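Local coordinates for single-stranded DNA-binding protein 1 (Streptomyces coelicolor, PDB 4DAM) that probably binds single-stranded DNA through its OB-fold domain, the part described here, and works as a homotetramer, at residues 70-73 and 74-77. The protein carries 1 engineered substitution. Residues are numbered along the deposited sequence; the frame is centred on the assembly and turned at random.
Sequences NRQL and ATNA
Gln72 and Asn76, one helical turn apart, join their side-chain amides: Gln72 NE2 donates to Asn76 OD1 at 3.0 Å. The oxygen lies almost in the amide plane of Gln72, whereas the N-H reaches it from above the Asn76 carbonyl plane, the two amides being turned 52° from each other. Gln72 leaves with CG anti to the backbone N (chi1 -165°) and then bends at chi2, which brings NE2 alongside the helix, toward Asn76 one turn further on. Its other end is held through water: one molecule donates to Gln72 OE1 at 3.2 Å and lies 2.8 Å from Thr75 OG1, linking the two side chains. The Asn76 amide is gripped at both ends, since ND2 bonds to Leu119 O of the second subunit. With an alanine in place of Asn76, Gln72 NE2 is likely to be left without this acceptor, its amide freer to turn, and Leu119 O of that subunit without this donor.

Backbone bonds wind the first turns. Thr75 N to Arg71 O (3.1 Å), Asn76 N to Gln72 O (2.9 Å) and Ala77 N to Leu73 O (2.8 Å) are regular alpha-helical bonds; Ala74 N meets Asn70 O from well above its carbonyl plane, where the strand passes into the helix.

Thr75 CG2 lies 3.8 Å from Gln72 NE2, a methyl against the amide nitrogen. Helix 71-80 follows strand 56-70 and leads to strand 86-100 of the OB-fold. Ala74 and Thr75 rest on Val39 and Pro37 of strand 36-51, while Gln72 packs on Ala120, Leu73 on Leu119 and Asn76 on Gly122 of the second subunit, placing this turn at a tetramer interface.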
ATOM      1  N   ASN A  70     -18.865   1.238   8.361  1.00 16.50           N
ATOM      2  CA  ASN A  70     -20.194   0.703   8.391  0.53 17.94           C
ATOM      3  C   ASN A  70     -20.298  -0.605   9.181  1.00 17.84           C
ATOM      4  O   ASN A  70     -19.285  -1.162   9.599  1.00 17.38           O
ATOM      5  CB  ASN A  70     -20.634   0.469   6.942  0.53 20.41           C
ATOM      6  CG  ASN A  70     -20.989   1.719   6.230  0.53 22.66           C
ATOM      7  OD1 ASN A  70     -21.992   2.301   6.508  0.53 31.99           O
ATOM      8  ND2 ASN A  70     -20.174   2.118   5.287  0.53 25.37           N
ATOM      9  N   ARG A  71     -21.517  -1.086   9.386  1.00 21.33           N
ATOM     10  CA  ARG A  71     -21.758  -2.377  10.012  1.00 23.70           C
ATOM     11  C   ARG A  71     -21.058  -2.498  11.374  1.00 21.41           C
ATOM     12  O   ARG A  71     -21.066  -1.524  12.162  1.00 19.03           O
ATOM     13  CB  ARG A  71     -21.406  -3.497   9.038  1.00 29.57           C
ATOM     14  CG  ARG A  71     -22.252  -3.409   7.761  1.00 39.14           C
ATOM     15  CD  ARG A  71     -22.666  -4.787   7.300  1.00 48.74           C
ATOM     16  NE  ARG A  71     -23.332  -4.789   5.989  1.00 62.61           N
ATOM     17  CZ  ARG A  71     -24.524  -4.229   5.738  1.00 61.96           C
ATOM     18  NH1 ARG A  71     -25.205  -3.576   6.686  1.00 60.01           N
ATOM     19  NH2 ARG A  71     -25.033  -4.302   4.514  1.00 68.95           N
ATOM     20  N   GLN A  72     -20.475  -3.656  11.687  1.00 22.93           N
ATOM     21  CA  GLN A  72     -19.931  -3.867  13.029  1.00 23.31           C
ATOM     22  C   GLN A  72     -18.774  -2.921  13.337  1.00 19.70           C
ATOM     23  O   GLN A  72     -18.624  -2.467  14.473  1.00 19.81           O
ATOM     24  CB  GLN A  72     -19.512  -5.322  13.263  1.00 26.56           C
ATOM     25  CG  GLN A  72     -19.300  -5.653  14.730  1.00 33.07           C
ATOM     26  CD  GLN A  72     -20.577  -5.534  15.553  1.00 37.91           C
ATOM     27  OE1 GLN A  72     -21.642  -6.027  15.149  1.00 45.70           O
ATOM     28  NE2 GLN A  72     -20.486  -4.857  16.702  1.00 37.42           N
ATOM     29  N   LEU A  73     -17.974  -2.588  12.326  1.00 18.65           N
ATOM     30  CA  LEU A  73     -16.889  -1.632  12.527  1.00 16.22           C
ATOM     31  C   LEU A  73     -17.432  -0.273  12.984  1.00 16.59           C
ATOM     32  O   LEU A  73     -16.883   0.369  13.868  1.00 15.51           O
ATOM     33  CB  LEU A  73     -16.069  -1.448  11.254  1.00 17.37           C
ATOM     34  CG  LEU A  73     -14.877  -0.491  11.296  1.00 15.97           C
ATOM     35  CD1 LEU A  73     -13.935  -0.819  12.439  1.00 17.94           C
ATOM     36  CD2 LEU A  73     -14.147  -0.543   9.952  1.00 17.88           C
ATOM     37  N   ALA A  74     -18.518   0.183  12.369  1.00 16.24           N
ATOM     38  CA  ALA A  74     -19.149   1.426  12.823  1.00 15.55           C
ATOM     39  C   ALA A  74     -19.644   1.343  14.273  1.00 16.34           C
ATOM     40  O   ALA A  74     -19.431   2.261  15.053  1.00 16.86           O
ATOM     41  CB  ALA A  74     -20.294   1.791  11.905  1.00 15.37           C
ATOM     42  N   THR A  75     -20.340   0.263  14.606  1.00 16.74           N
ATOM     43  CA  THR A  75     -20.865   0.073  15.963  1.00 18.71           C
ATOM     44  C   THR A  75     -19.723   0.086  16.987  1.00 17.90           C
ATOM     45  O   THR A  75     -19.744   0.853  17.977  1.00 20.32           O
ATOM     46  CB  THR A  75     -21.671  -1.229  16.018  1.00 22.04           C
ATOM     47  OG1 THR A  75     -22.792  -1.090  15.124  1.00 22.87           O
ATOM     48  CG2 THR A  75     -22.163  -1.534  17.413  1.00 27.39           C
ATOM     49  N   ASN A  76     -18.680  -0.666  16.703  1.00 17.61           N
ATOM     50  CA  ASN A  76     -17.529  -0.715  17.611  1.00 17.33           C
ATOM     51  C   ASN A  76     -16.749   0.602  17.686  1.00 16.81           C
ATOM     52  O   ASN A  76     -16.350   1.064  18.777  1.00 20.66           O
ATOM     53  CB  ASN A  76     -16.626  -1.892  17.261  1.00 19.20           C
ATOM     54  CG  ASN A  76     -17.291  -3.228  17.506  1.00 23.95           C
ATOM     55  OD1 ASN A  76     -18.360  -3.301  18.147  1.00 28.67           O
ATOM     56  ND2 ASN A  76     -16.702  -4.290  16.967  1.00 23.72           N
ATOM     57  N   ALA A  77     -16.525   1.238  16.556  1.00 17.08           N
ATOM     58  CA  ALA A  77     -15.847   2.530  16.537  1.00 17.65           C
ATOM     59  C   ALA A  77     -16.601   3.604  17.302  1.00 19.25           C
ATOM     60  O   ALA A  77     -15.982   4.496  17.885  1.00 19.71           O
ATOM     61  CB  ALA A  77     -15.594   2.984  15.110  1.00 19.77           C
TER
HETATM   62  O   HOH W   1     -23.500  -3.604  14.151  1.00 35.22           O